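Local coordinates for aminoacyltransferase FemA (Staphylococcus aureus, PDB 1LRZ), which adds the second and third glycines of the pentaglycine interpeptide bridge in staphylococcal peptidoglycan, taking them from glycyl-tRNA(Gly), at residues A[18-23]-A[389-394]; A[52-57]-A[87-92]; A[237-242]-A[347-352]; A[364-369]-A[374-379]. One frame throughout, in Å; residues are numbered along the deposited sequence.

Interaction 1 of 4, residues A[18-23]-A[389-394]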
loop_
_atom_site.group_PDB
_atom_site.type_symbol
_atom_site.label_atom_id
_atom_site.label_comp_id
_atom_site.label_asym_id
_atom_site.label_seq_id
_atom_site.Cartn_x
_atom_site.Cartn_y
_atom_site.Cartn_z
ATOM N N MET A 18 0.751 15.293 -10.293
ATOM C CA MET A 18 0.370 15.971 -9.058
ATOM C C MET A 18 0.525 15.160 -7.777
ATOM O O MET A 18 0.379 13.935 -7.779
ATOM C CB MET A 18 -1.101 16.432 -9.166
ATOM C CG MET A 18 -1.368 17.586 -10.188
ATOM S SD MET A 18 -0.703 19.163 -9.615
ATOM C CE MET A 18 -1.968 19.712 -8.570
ATOM N N PRO A 19 0.832 15.840 -6.664
ATOM C CA PRO A 19 0.975 15.148 -5.378
ATOM C C PRO A 19 -0.440 14.831 -4.906
ATOM O O PRO A 19 -1.394 15.508 -5.298
ATOM C CB PRO A 19 1.651 16.193 -4.488
ATOM C CG PRO A 19 1.159 17.491 -5.066
ATOM C CD PRO A 19 1.271 17.239 -6.559
ATOM N N TYR A 20 -0.580 13.809 -4.070
ATOM C CA TYR A 20 -1.884 13.414 -3.564
ATOM C C TYR A 20 -2.916 13.144 -4.660
ATOM O O TYR A 20 -4.045 13.624 -4.618
ATOM C CB TYR A 20 -2.405 14.453 -2.558
ATOM C CG TYR A 20 -1.746 14.307 -1.195
ATOM C CD1 TYR A 20 -2.052 13.222 -0.363
ATOM C CD2 TYR A 20 -0.753 15.191 -0.777
ATOM C CE1 TYR A 20 -1.379 13.017 0.848
ATOM C CE2 TYR A 20 -0.073 14.993 0.436
ATOM C CZ TYR A 20 -0.391 13.908 1.235
ATOM O OH TYR A 20 0.287 13.698 2.414
ATOM N N SER A 21 -2.499 12.395 -5.667
ATOM C CA SER A 21 -3.403 11.974 -6.722
ATOM C C SER A 21 -3.510 10.488 -6.391
ATOM O O SER A 21 -2.554 9.741 -6.559
ATOM C CB SER A 21 -2.782 12.191 -8.105
ATOM O OG SER A 21 -1.434 11.751 -8.128
ATOM N N HIS A 22 -4.664 10.079 -5.882
ATOM C CA HIS A 22 -4.906 8.687 -5.468
ATOM C C HIS A 22 -4.893 7.721 -6.651
ATOM O O HIS A 22 -5.127 8.137 -7.791
ATOM C CB HIS A 22 -6.258 8.616 -4.751
ATOM C CG HIS A 22 -6.423 7.420 -3.867
ATOM N ND1 HIS A 22 -7.472 6.536 -4.006
ATOM C CD2 HIS A 22 -5.727 7.011 -2.778
ATOM C CE1 HIS A 22 -7.420 5.638 -3.036
ATOM N NE2 HIS A 22 -6.371 5.903 -2.276
ATOM N N PHE A 23 -4.653 6.434 -6.385
ATOM C CA PHE A 23 -4.604 5.449 -7.462
ATOM C C PHE A 23 -5.966 5.296 -8.141
ATOM O O PHE A 23 -6.050 4.718 -9.219
ATOM C CB PHE A 23 -4.089 4.077 -6.970
ATOM C CG PHE A 23 -4.930 3.441 -5.886
ATOM C CD1 PHE A 23 -4.579 3.575 -4.541
ATOM C CD2 PHE A 23 -6.062 2.701 -6.212
ATOM C CE1 PHE A 23 -5.343 2.980 -3.536
ATOM C CE2 PHE A 23 -6.838 2.098 -5.210
ATOM C CZ PHE A 23 -6.476 2.240 -3.871
ATOM N N GLU A 389 4.928 7.315 9.530
ATOM C CA GLU A 389 4.214 8.268 10.385
ATOM C C GLU A 389 2.730 8.141 10.038
ATOM O O GLU A 389 2.395 7.546 9.021
ATOM C CB GLU A 389 4.701 9.709 10.143
ATOM C CG GLU A 389 4.016 10.412 9.003
ATOM C CD GLU A 389 4.531 11.833 8.772
ATOM O OE1 GLU A 389 4.563 12.643 9.736
ATOM O OE2 GLU A 389 4.891 12.133 7.613
ATOM N N ILE A 390 1.833 8.676 10.864
ATOM C CA ILE A 390 0.409 8.575 10.538
ATOM C C ILE A 390 -0.114 9.861 9.881
ATOM O O ILE A 390 0.201 10.970 10.319
ATOM C CB ILE A 390 -0.471 8.332 11.792
ATOM C CG1 ILE A 390 -0.081 7.014 12.485
ATOM C CG2 ILE A 390 -1.950 8.302 11.386
ATOM C CD1 ILE A 390 -0.237 5.777 11.617
ATOM N N ILE A 391 -0.896 9.713 8.820
ATOM C CA ILE A 391 -1.490 10.883 8.196
ATOM C C ILE A 391 -3.003 10.717 8.310
ATOM O O ILE A 391 -3.557 9.696 7.897
ATOM C CB ILE A 391 -1.109 11.042 6.704
ATOM C CG1 ILE A 391 0.410 11.223 6.578
ATOM C CG2 ILE A 391 -1.849 12.280 6.100
ATOM C CD1 ILE A 391 0.903 11.338 5.127
ATOM N N GLU A 392 -3.654 11.700 8.925
ATOM C CA GLU A 392 -5.107 11.685 9.068
ATOM C C GLU A 392 -5.652 12.646 8.026
ATOM O O GLU A 392 -5.206 13.801 7.956
ATOM C CB GLU A 392 -5.529 12.152 10.465
ATOM C CG GLU A 392 -7.056 12.274 10.625
ATOM C CD GLU A 392 -7.465 12.762 12.012
ATOM O OE1 GLU A 392 -8.689 12.916 12.266
ATOM O OE2 GLU A 392 -6.563 12.989 12.853
ATOM N N TYR A 393 -6.606 12.180 7.223
ATOM C CA TYR A 393 -7.188 13.009 6.179
ATOM C C TYR A 393 -8.467 13.715 6.640
ATOM O O TYR A 393 -9.049 13.357 7.662
ATOM C CB TYR A 393 -7.454 12.164 4.929
ATOM C CG TYR A 393 -6.200 11.498 4.408
ATOM C CD1 TYR A 393 -5.920 10.168 4.716
ATOM C CD2 TYR A 393 -5.252 12.221 3.678
ATOM C CE1 TYR A 393 -4.735 9.561 4.323
ATOM C CE2 TYR A 393 -4.048 11.628 3.278
ATOM C CZ TYR A 393 -3.797 10.293 3.604
ATOM O OH TYR A 393 -2.631 9.678 3.204
ATOM N N VAL A 394 -8.900 14.723 5.889
ATOM C CA VAL A 394 -10.087 15.485 6.264
ATOM C C VAL A 394 -11.365 14.665 6.372
ATOM O O VAL A 394 -12.223 14.972 7.197
ATOM C CB VAL A 394 -10.332 16.662 5.293
ATOM C CG1 VAL A 394 -9.209 17.697 5.458
ATOM C CG2 VAL A 394 -10.387 16.163 3.856
#

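Interaction 2 of 4, residues A[52-57]-A[87-92]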
loop_
_atom_site.group_PDB
_atom_site.type_symbol
_atom_site.label_atom_id
_atom_site.label_comp_id
_atom_site.label_asym_id
_atom_site.label_seq_id
_atom_site.Cartn_x
_atom_site.Cartn_y
_atom_site.Cartn_z
ATOM N N VAL A 52 -4.588 21.743 -18.124
ATOM C CA VAL A 52 -5.419 21.222 -17.036
ATOM C C VAL A 52 -4.811 21.654 -15.696
ATOM O O VAL A 52 -3.615 21.449 -15.458
ATOM C CB VAL A 52 -5.493 19.680 -17.052
ATOM C CG1 VAL A 52 -6.250 19.178 -15.793
ATOM C CG2 VAL A 52 -6.189 19.205 -18.314
ATOM N N ILE A 53 -5.624 22.258 -14.832
ATOM C CA ILE A 53 -5.152 22.673 -13.517
ATOM C C ILE A 53 -5.981 22.049 -12.378
ATOM O O ILE A 53 -5.831 22.422 -11.216
ATOM C CB ILE A 53 -5.145 24.220 -13.363
ATOM C CG1 ILE A 53 -6.550 24.788 -13.586
ATOM C CG2 ILE A 53 -4.154 24.830 -14.355
ATOM C CD1 ILE A 53 -6.658 26.280 -13.282
ATOM N N ALA A 54 -6.851 21.102 -12.719
ATOM C CA ALA A 54 -7.677 20.398 -11.730
ATOM C C ALA A 54 -8.407 19.286 -12.448
ATOM O O ALA A 54 -8.791 19.439 -13.608
ATOM C CB ALA A 54 -8.683 21.342 -11.084
ATOM N N ALA A 55 -8.604 18.166 -11.765
ATOM C CA ALA A 55 -9.289 17.039 -12.382
ATOM C C ALA A 55 -9.958 16.140 -11.353
ATOM O O ALA A 55 -9.590 16.130 -10.176
ATOM C CB ALA A 55 -8.287 16.208 -13.200
ATOM N N CYS A 56 -10.944 15.376 -11.804
ATOM C CA CYS A 56 -11.603 14.441 -10.921
ATOM C C CYS A 56 -12.379 13.414 -11.697
ATOM O O CYS A 56 -13.110 13.736 -12.648
ATOM C CB CYS A 56 -12.549 15.146 -9.953
ATOM S SG CYS A 56 -13.032 14.095 -8.545
ATOM N N LEU A 57 -12.181 12.166 -11.305
ATOM C CA LEU A 57 -12.904 11.072 -11.903
ATOM C C LEU A 57 -14.122 10.930 -10.987
ATOM O O LEU A 57 -13.987 10.863 -9.763
ATOM C CB LEU A 57 -12.048 9.807 -11.894
ATOM C CG LEU A 57 -12.688 8.515 -12.397
ATOM C CD1 LEU A 57 -11.584 7.494 -12.657
ATOM C CD2 LEU A 57 -13.669 7.974 -11.366
ATOM N N HIS A 87 -12.369 26.813 -4.438
ATOM C CA HIS A 87 -13.740 27.308 -4.353
ATOM C C HIS A 87 -14.446 27.163 -5.707
ATOM O O HIS A 87 -15.549 26.616 -5.793
ATOM C CB HIS A 87 -13.732 28.776 -3.938
ATOM C CG HIS A 87 -15.096 29.347 -3.723
ATOM N ND1 HIS A 87 -15.713 29.354 -2.493
ATOM C CD2 HIS A 87 -15.968 29.919 -4.589
ATOM C CE1 HIS A 87 -16.906 29.909 -2.606
ATOM N NE2 HIS A 87 -17.085 30.260 -3.867
ATOM N N PHE A 88 -13.798 27.658 -6.757
ATOM C CA PHE A 88 -14.334 27.583 -8.109
ATOM C C PHE A 88 -14.645 26.143 -8.503
ATOM O O PHE A 88 -15.702 25.851 -9.058
ATOM C CB PHE A 88 -13.323 28.153 -9.107
ATOM C CG PHE A 88 -13.781 28.103 -10.540
ATOM C CD1 PHE A 88 -14.782 28.957 -10.999
ATOM C CD2 PHE A 88 -13.218 27.201 -11.429
ATOM C CE1 PHE A 88 -15.209 28.911 -12.329
ATOM C CE2 PHE A 88 -13.641 27.149 -12.756
ATOM C CZ PHE A 88 -14.641 28.010 -13.205
ATOM N N PHE A 89 -13.714 25.239 -8.225
ATOM C CA PHE A 89 -13.923 23.844 -8.589
ATOM C C PHE A 89 -15.134 23.199 -7.929
ATOM O O PHE A 89 -15.936 22.551 -8.601
ATOM C CB PHE A 89 -12.689 22.985 -8.271
ATOM C CG PHE A 89 -12.864 21.537 -8.645
ATOM C CD1 PHE A 89 -13.468 20.643 -7.770
ATOM C CD2 PHE A 89 -12.497 21.086 -9.907
ATOM C CE1 PHE A 89 -13.710 19.325 -8.149
ATOM C CE2 PHE A 89 -12.735 19.771 -10.293
ATOM C CZ PHE A 89 -13.342 18.891 -9.415
ATOM N N PHE A 90 -15.266 23.353 -6.618
ATOM C CA PHE A 90 -16.381 22.724 -5.935
ATOM C C PHE A 90 -17.736 23.344 -6.253
ATOM O O PHE A 90 -18.759 22.666 -6.224
ATOM C CB PHE A 90 -16.110 22.674 -4.428
ATOM C CG PHE A 90 -15.109 21.618 -4.047
ATOM C CD1 PHE A 90 -13.782 21.947 -3.792
ATOM C CD2 PHE A 90 -15.485 20.276 -4.016
ATOM C CE1 PHE A 90 -12.839 20.950 -3.516
ATOM C CE2 PHE A 90 -14.556 19.272 -3.744
ATOM C CZ PHE A 90 -13.222 19.612 -3.491
ATOM N N ASN A 91 -17.735 24.625 -6.591
ATOM C CA ASN A 91 -18.963 25.313 -6.945
ATOM C C ASN A 91 -19.375 24.821 -8.339
ATOM O O ASN A 91 -20.540 24.510 -8.581
ATOM C CB ASN A 91 -18.720 26.819 -6.963
ATOM C CG ASN A 91 -19.992 27.614 -6.812
ATOM O OD1 ASN A 91 -20.751 27.407 -5.870
ATOM N ND2 ASN A 91 -20.232 28.534 -7.737
ATOM N N GLU A 92 -18.414 24.722 -9.250
ATOM C CA GLU A 92 -18.726 24.266 -10.594
ATOM C C GLU A 92 -19.063 22.780 -10.619
ATOM O O GLU A 92 -19.825 22.332 -11.476
ATOM C CB GLU A 92 -17.562 24.559 -11.540
ATOM C CG GLU A 92 -17.271 26.046 -11.748
ATOM C CD GLU A 92 -18.341 26.745 -12.568
ATOM O OE1 GLU A 92 -18.762 26.177 -13.601
ATOM O OE2 GLU A 92 -18.753 27.864 -12.191
#

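Interaction 3 of 4, residues A[237-242]-A[347-352]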
loop_
_atom_site.group_PDB
_atom_site.type_symbol
_atom_site.label_atom_id
_atom_site.label_comp_id
_atom_site.label_asym_id
_atom_site.label_seq_id
_atom_site.Cartn_x
_atom_site.Cartn_y
_atom_site.Cartn_z
ATOM N N LEU A 237 1.123 -4.587 -8.836
ATOM C CA LEU A 237 2.083 -5.679 -8.761
ATOM C C LEU A 237 1.660 -6.552 -7.593
ATOM O O LEU A 237 1.138 -6.046 -6.591
ATOM C CB LEU A 237 3.509 -5.146 -8.541
ATOM C CG LEU A 237 4.215 -4.537 -9.759
ATOM C CD1 LEU A 237 5.578 -3.980 -9.341
ATOM C CD2 LEU A 237 4.365 -5.614 -10.842
ATOM N N VAL A 238 1.883 -7.857 -7.732
ATOM C CA VAL A 238 1.502 -8.834 -6.718
ATOM C C VAL A 238 2.718 -9.655 -6.298
ATOM O O VAL A 238 2.877 -10.808 -6.711
ATOM C CB VAL A 238 0.417 -9.810 -7.262
ATOM C CG1 VAL A 238 -0.054 -10.762 -6.153
ATOM C CG2 VAL A 238 -0.768 -9.021 -7.821
ATOM N N PRO A 239 3.602 -9.066 -5.482
ATOM C CA PRO A 239 4.777 -9.830 -5.060
ATOM C C PRO A 239 4.414 -11.004 -4.150
ATOM O O PRO A 239 3.534 -10.895 -3.298
ATOM C CB PRO A 239 5.631 -8.787 -4.343
ATOM C CG PRO A 239 4.592 -7.828 -3.772
ATOM C CD PRO A 239 3.616 -7.700 -4.916
ATOM N N LEU A 240 5.094 -12.127 -4.363
ATOM C CA LEU A 240 4.915 -13.336 -3.569
ATOM C C LEU A 240 6.287 -13.749 -3.027
ATOM O O LEU A 240 7.239 -13.921 -3.796
ATOM C CB LEU A 240 4.361 -14.494 -4.423
ATOM C CG LEU A 240 4.521 -15.871 -3.734
ATOM C CD1 LEU A 240 3.497 -15.995 -2.603
ATOM C CD2 LEU A 240 4.360 -17.024 -4.732
ATOM N N ALA A 241 6.393 -13.878 -1.708
ATOM C CA ALA A 241 7.635 -14.323 -1.090
ATOM C C ALA A 241 7.451 -15.832 -1.056
ATOM O O ALA A 241 6.359 -16.320 -0.715
ATOM C CB ALA A 241 7.757 -13.770 0.334
ATOM N N TYR A 242 8.499 -16.572 -1.395
ATOM C CA TYR A 242 8.388 -18.021 -1.435
ATOM C C TYR A 242 9.746 -18.704 -1.341
ATOM O O TYR A 242 10.796 -18.065 -1.416
ATOM C CB TYR A 242 7.738 -18.427 -2.751
ATOM C CG TYR A 242 8.654 -18.167 -3.924
ATOM C CD1 TYR A 242 9.515 -19.165 -4.394
ATOM C CD2 TYR A 242 8.726 -16.899 -4.511
ATOM C CE1 TYR A 242 10.428 -18.910 -5.418
ATOM C CE2 TYR A 242 9.638 -16.630 -5.534
ATOM C CZ TYR A 242 10.486 -17.641 -5.983
ATOM O OH TYR A 242 11.390 -17.387 -6.989
ATOM N N TRP A 347 10.198 -5.336 1.806
ATOM C CA TRP A 347 11.495 -4.847 1.353
ATOM C C TRP A 347 11.574 -4.731 -0.166
ATOM O O TRP A 347 12.185 -3.798 -0.695
ATOM C CB TRP A 347 12.621 -5.745 1.866
ATOM C CG TRP A 347 13.988 -5.151 1.669
ATOM C CD1 TRP A 347 15.049 -5.732 1.031
ATOM C CD2 TRP A 347 14.453 -3.874 2.139
ATOM N NE1 TRP A 347 16.139 -4.898 1.070
ATOM C CE2 TRP A 347 15.803 -3.753 1.737
ATOM C CE3 TRP A 347 13.856 -2.821 2.841
ATOM C CZ2 TRP A 347 16.575 -2.622 2.040
ATOM C CZ3 TRP A 347 14.622 -1.697 3.142
ATOM C CH2 TRP A 347 15.968 -1.605 2.731
ATOM N N GLU A 348 10.957 -5.678 -0.868
ATOM C CA GLU A 348 10.972 -5.647 -2.329
ATOM C C GLU A 348 10.295 -4.379 -2.853
ATOM O O GLU A 348 10.820 -3.709 -3.737
ATOM C CB GLU A 348 10.252 -6.880 -2.903
ATOM C CG GLU A 348 10.046 -6.876 -4.435
ATOM C CD GLU A 348 11.312 -7.212 -5.217
ATOM O OE1 GLU A 348 12.022 -8.166 -4.827
ATOM O OE2 GLU A 348 11.596 -6.535 -6.235
ATOM N N MET A 349 9.139 -4.045 -2.296
ATOM C CA MET A 349 8.404 -2.885 -2.779
ATOM C C MET A 349 8.946 -1.538 -2.301
ATOM O O MET A 349 8.824 -0.537 -3.003
ATOM C CB MET A 349 6.919 -3.065 -2.470
ATOM C CG MET A 349 6.326 -4.316 -3.181
ATOM S SD MET A 349 6.665 -4.429 -4.995
ATOM C CE MET A 349 6.034 -2.944 -5.491
ATOM N N ILE A 350 9.546 -1.505 -1.115
ATOM C CA ILE A 350 10.156 -0.270 -0.635
ATOM C C ILE A 350 11.319 0.013 -1.600
ATOM O O ILE A 350 11.549 1.161 -2.000
ATOM C CB ILE A 350 10.721 -0.434 0.796
ATOM C CG1 ILE A 350 9.570 -0.425 1.806
ATOM C CG2 ILE A 350 11.743 0.651 1.083
ATOM C CD1 ILE A 350 10.003 -0.723 3.231
ATOM N N ASN A 351 12.046 -1.042 -1.979
ATOM C CA ASN A 351 13.167 -0.882 -2.905
ATOM C C ASN A 351 12.697 -0.514 -4.301
ATOM O O ASN A 351 13.387 0.223 -5.019
ATOM C CB ASN A 351 14.029 -2.147 -2.941
ATOM C CG ASN A 351 15.156 -2.088 -1.922
ATOM O OD1 ASN A 351 16.123 -1.345 -2.105
ATOM N ND2 ASN A 351 15.021 -2.840 -0.825
ATOM N N TYR A 352 11.527 -1.027 -4.687
ATOM C CA TYR A 352 10.965 -0.698 -5.986
ATOM C C TYR A 352 10.845 0.834 -6.033
ATOM O O TYR A 352 11.325 1.482 -6.967
ATOM C CB TYR A 352 9.581 -1.327 -6.142
ATOM C CG TYR A 352 8.913 -1.005 -7.468
ATOM C CD1 TYR A 352 8.779 -1.981 -8.462
ATOM C CD2 TYR A 352 8.425 0.283 -7.732
ATOM C CE1 TYR A 352 8.169 -1.684 -9.691
ATOM C CE2 TYR A 352 7.819 0.594 -8.953
ATOM C CZ TYR A 352 7.695 -0.395 -9.924
ATOM O OH TYR A 352 7.106 -0.096 -11.129
#

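Interaction 4 of 4, residues A[364-369]-A[374-379]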
loop_
_atom_site.group_PDB
_atom_site.type_symbol
_atom_site.label_atom_id
_atom_site.label_comp_id
_atom_site.label_asym_id
_atom_site.label_seq_id
_atom_site.Cartn_x
_atom_site.Cartn_y
_atom_site.Cartn_z
ATOM N N TYR A 364 -0.617 2.219 3.950
ATOM C CA TYR A 364 -2.057 2.418 3.886
ATOM C C TYR A 364 -2.859 2.399 5.199
ATOM O O TYR A 364 -2.376 2.820 6.247
ATOM C CB TYR A 364 -2.680 1.453 2.855
ATOM C CG TYR A 364 -3.745 2.106 1.980
ATOM C CD1 TYR A 364 -3.500 3.340 1.355
ATOM C CD2 TYR A 364 -4.984 1.498 1.767
ATOM C CE1 TYR A 364 -4.452 3.945 0.549
ATOM C CE2 TYR A 364 -5.958 2.105 0.955
ATOM C CZ TYR A 364 -5.680 3.326 0.351
ATOM O OH TYR A 364 -6.616 3.938 -0.454
ATOM N N GLY A 365 -4.088 1.904 5.117
ATOM C CA GLY A 365 -5.007 1.935 6.239
ATOM C C GLY A 365 -4.750 1.434 7.645
ATOM O O GLY A 365 -4.249 0.331 7.836
ATOM N N VAL A 366 -5.072 2.276 8.630
ATOM C CA VAL A 366 -5.009 1.883 10.042
ATOM C C VAL A 366 -6.331 2.413 10.607
ATOM O O VAL A 366 -6.868 3.413 10.108
ATOM C CB VAL A 366 -3.783 2.473 10.821
ATOM C CG1 VAL A 366 -2.477 2.016 10.157
ATOM C CG2 VAL A 366 -3.864 3.988 10.896
ATOM N N SER A 367 -6.861 1.748 11.629
ATOM C CA SER A 367 -8.154 2.130 12.198
ATOM C C SER A 367 -8.236 3.541 12.773
ATOM O O SER A 367 -9.297 4.161 12.746
ATOM C CB SER A 367 -8.565 1.134 13.287
ATOM O OG SER A 367 -7.705 1.252 14.408
ATOM N N GLY A 368 -7.128 4.051 13.291
ATOM C CA GLY A 368 -7.166 5.379 13.880
ATOM C C GLY A 368 -7.459 5.293 15.373
ATOM O O GLY A 368 -7.440 6.301 16.078
ATOM N N LYS A 369 -7.733 4.083 15.851
ATOM C CA LYS A 369 -8.002 3.846 17.270
ATOM C C LYS A 369 -6.689 3.273 17.801
ATOM O O LYS A 369 -6.470 2.057 17.768
ATOM C CB LYS A 369 -9.112 2.808 17.452
ATOM C CG LYS A 369 -10.455 3.155 16.824
ATOM C CD LYS A 369 -11.418 1.978 16.981
ATOM C CE LYS A 369 -12.752 2.213 16.287
ATOM N NZ LYS A 369 -13.626 0.989 16.365
ATOM N N ALA A 374 -7.101 -2.356 20.137
ATOM C CA ALA A 374 -7.535 -2.079 18.777
ATOM C C ALA A 374 -7.471 -3.334 17.913
ATOM O O ALA A 374 -6.558 -4.150 18.031
ATOM C CB ALA A 374 -6.682 -0.973 18.159
ATOM N N GLU A 375 -8.458 -3.475 17.043
ATOM C CA GLU A 375 -8.549 -4.604 16.132
ATOM C C GLU A 375 -7.277 -4.802 15.296
ATOM O O GLU A 375 -6.874 -5.937 15.025
ATOM C CB GLU A 375 -9.742 -4.382 15.211
ATOM C CG GLU A 375 -9.940 -5.419 14.140
ATOM C CD GLU A 375 -11.014 -4.990 13.155
ATOM O OE1 GLU A 375 -12.127 -4.637 13.614
ATOM O OE2 GLU A 375 -10.745 -5.001 11.931
ATOM N N ASP A 376 -6.650 -3.698 14.891
ATOM C CA ASP A 376 -5.441 -3.762 14.075
ATOM C C ASP A 376 -4.169 -3.391 14.850
ATOM O O ASP A 376 -3.171 -2.993 14.256
ATOM C CB ASP A 376 -5.600 -2.851 12.843
ATOM C CG ASP A 376 -5.720 -1.360 13.207
ATOM O OD1 ASP A 376 -6.079 -1.043 14.366
ATOM O OD2 ASP A 376 -5.463 -0.504 12.325
ATOM N N ALA A 377 -4.199 -3.553 16.170
ATOM C CA ALA A 377 -3.052 -3.202 17.007
ATOM C C ALA A 377 -1.733 -3.859 16.611
ATOM O O ALA A 377 -0.682 -3.220 16.660
ATOM C CB ALA A 377 -3.362 -3.509 18.477
ATOM N N GLY A 378 -1.785 -5.127 16.222
ATOM C CA GLY A 378 -0.567 -5.823 15.842
ATOM C C GLY A 378 0.014 -5.284 14.553
ATOM O O GLY A 378 1.231 -5.136 14.416
ATOM N N VAL A 379 -0.864 -4.989 13.599
ATOM C CA VAL A 379 -0.453 -4.460 12.310
ATOM C C VAL A 379 0.175 -3.076 12.476
ATOM O O VAL A 379 1.181 -2.747 11.829
ATOM C CB VAL A 379 -1.667 -4.350 11.355
ATOM C CG1 VAL A 379 -1.242 -3.729 10.048
ATOM C CG2 VAL A 379 -2.255 -5.719 11.110
HETATM O O HOH W 1 -4.059 -1.415 9.952
HETATM O O HOH W 2 -4.984 0.834 15.987
#

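Interaction 1 of 4, residues A[18-23]-A[389-394]
The hydroxyl of Tyr20 is held by a hydrogen bond with Arg360 NH1 on one hand and meets a hydrocarbon end on the other: Tyr20 OH lies 3.6 Å from Ile391 CD1. The two side chains approach from opposite directions, one from a loop and one from a strand. Ile391 has its CG1 branch extended, with CD1 anti to CA (chi2 178°), which brings the terminal methyl to the phenol oxygen. One flank of the same phenol ring meets a second tyrosine, Tyr20 CE1 lying 3.9 Å from Tyr393 CE2. The Tyr20 atom sits in the plane of the Tyr393 ring, at its edge, and the two side chains run obliquely to each other. Residues 389-393 form a strand of the large mixed sheet, between strands 112-116 and 157-162, whereas residues 18-23 belong to the loop joining helices 8-16 and 27-35. Along this strand Ile391 and Tyr393 turn their side chains to the loop, and Glu392, between them, sends its carboxylate to Arg156 and Gln114. The Tyr20 backbone takes the left-handed conformation (phi 54°, psi 46°), and from this bend the side chain reaches across a CA separation of 11.1 Å to Tyr393. Pro112, on the neighbouring strand, also touches Tyr20, and His158 stacks edge-to-face with Tyr393.

Interaction 2 of 4, residues A[52-57]-A[87-92]
Phe89 overlaps two small side chains of the facing strand, meeting Ala54 with one ring atom and Cys56 with another. Phe89 CD2 lies 4.0 Å from Ala54 CB, and the tip carbon, Phe89 CZ, is 3.9 Å from Cys56 CB. Both methyl and methylene carbons approach the ring obliquely. The ring reaches the strand because its CG stands anti to the backbone N (chi1 -180°), extending the side chain from the helix toward residues 52-57. On the strand, Ala54 and Cys56 direct their side chains to the helix, and Ala55, between them, points the other way, onto Phe11 and Phe14 of helix 8-16. Strand 52-63 thus has helix 83-98 against one face and helix 8-16 against the other, the alpha/beta layering expected of the acetyltransferase-like fold to which the FemABX family is related. A classic beta bulge, in which Ile53 and Ala54 both face Ile45, lies near the start of residues 52-57. Within the helix, Phe89 CD1 sits 4.0 Å above the plane of the Phe90 ring, over its centre, so one aromatic edge rests on the next residue's face. Pro76 touches Phe89, Phe90 and Cys56, while Ile45 touches Ala54 and Phe89 as well. No hydrogen bond crosses between the segments: helix and strand are joined here by hydrophobic packing, with short side chains on the strand accommodating a single large ring.

Interaction 3 of 4, residues A[237-242]-A[347-352]
Leu237, first of residues 237-242, pushes CD1 toward the helix and meets two residues there. Leu237 CD1 is 3.5 Å from Tyr352 CE1 and 3.9 Å from Tyr352 CD1, coming obliquely to one flank of the phenol ring, and the two side chains cross at about a right angle. The same methyl lies 4.0 Å from Met349 CE. Val238 turns the other way, onto Leu196. Pro239 again faces the helix, its ring carbon Pro239 CG resting 4.0 Å from Met349 CG, with Met349 SD slightly farther off. Met349 serves both strand residues because its chain is bent at chi2 and chi3 (-51° and -56°): CG stays by the proline while CE swings to the leucine. Helix 341-355 thereby packs against strand 236-244 of the large mixed sheet. Phe318, on the adjacent strand 310-320, touches both Pro239 and Met349, and Phe195 of strand 192-195 meets Pro239 and Glu348. Backbone polar groups of the strand are engaged within the sheet, Leu237 with Phe318 and Val238 with Leu196. What passes between helix and strand is purely apolar contact of leucine, proline, methionine and tyrosine carbons, which relies on close fit instead of directed bonds.

Interaction 4 of 4, residues A[364-369]-A[374-379]
Asp376 and Ser367 meet through a pair of hydrogen bonds that uses both carboxylate oxygens. Ser367 N donates to Asp376 OD2 at 2.7 Å, nearly straight at 167°, and Ser367 OG donates to Asp376 OD1 at 2.8 Å. Each donor approaches on the syn side but well out of the carboxylate plane, by 33° and 32°. Two waters supply a second donor to each oxygen. One gives its protons to Asp376 OD2 at 2.9 Å and to Gly365 O at 2.7 Å; the other serves Asp376 OD1 at 2.7 Å and Lys369 O at 2.6 Å. The carboxylate is thus gripped by four bonds, and the waters link it to backbone carbonyls before and after Ser367. Ser367 OG also accepts from Lys369 N at 3.2 Å, closing an ST turn, so this hydroxyl is both donor and acceptor. Gly368, between Ser367 and Lys369, has the positive phi that glycine readily adopts. Residues 374-377 form a type I turn, with Ala377 N bonded to Ala374 O, and Asp376 occupies the N-cap position of helix 377-384. Its side chain makes no capping bond, being spent instead on the loop that follows strand 360-365. Phe149 touches both Ser367 and Asp376, and Gly365 O receives a further, weak bond from Lys383. Four donors and no acceptor among these partners are consistent with a deprotonated carboxylate, which ties the loop after the strand to the start of the helix.

Interaction 1 spans almost the whole chain, and the other three are nested inside the loop it closes, in the order 2, 3, 4. Interactions 1, 3 and 4 all reach the nine-stranded sheet, whereas interaction 2 belongs to the seven-stranded one, its centre 33 Å from that of interaction 4 and 36 Å from that of interaction 3. Interactions 1 and 4, with centres about 17 Å apart, touch directly: His22 NE2 lies 2.7 Å from Tyr364 OH, a probable hydrogen bond, and Ile390 packs on Val366. Helix 377-384 and strand 389-393 follow each other in the chain. Loop 18-23, whose side chains also touch strand 67-78 of the smaller sheet, thus spans the two sheets.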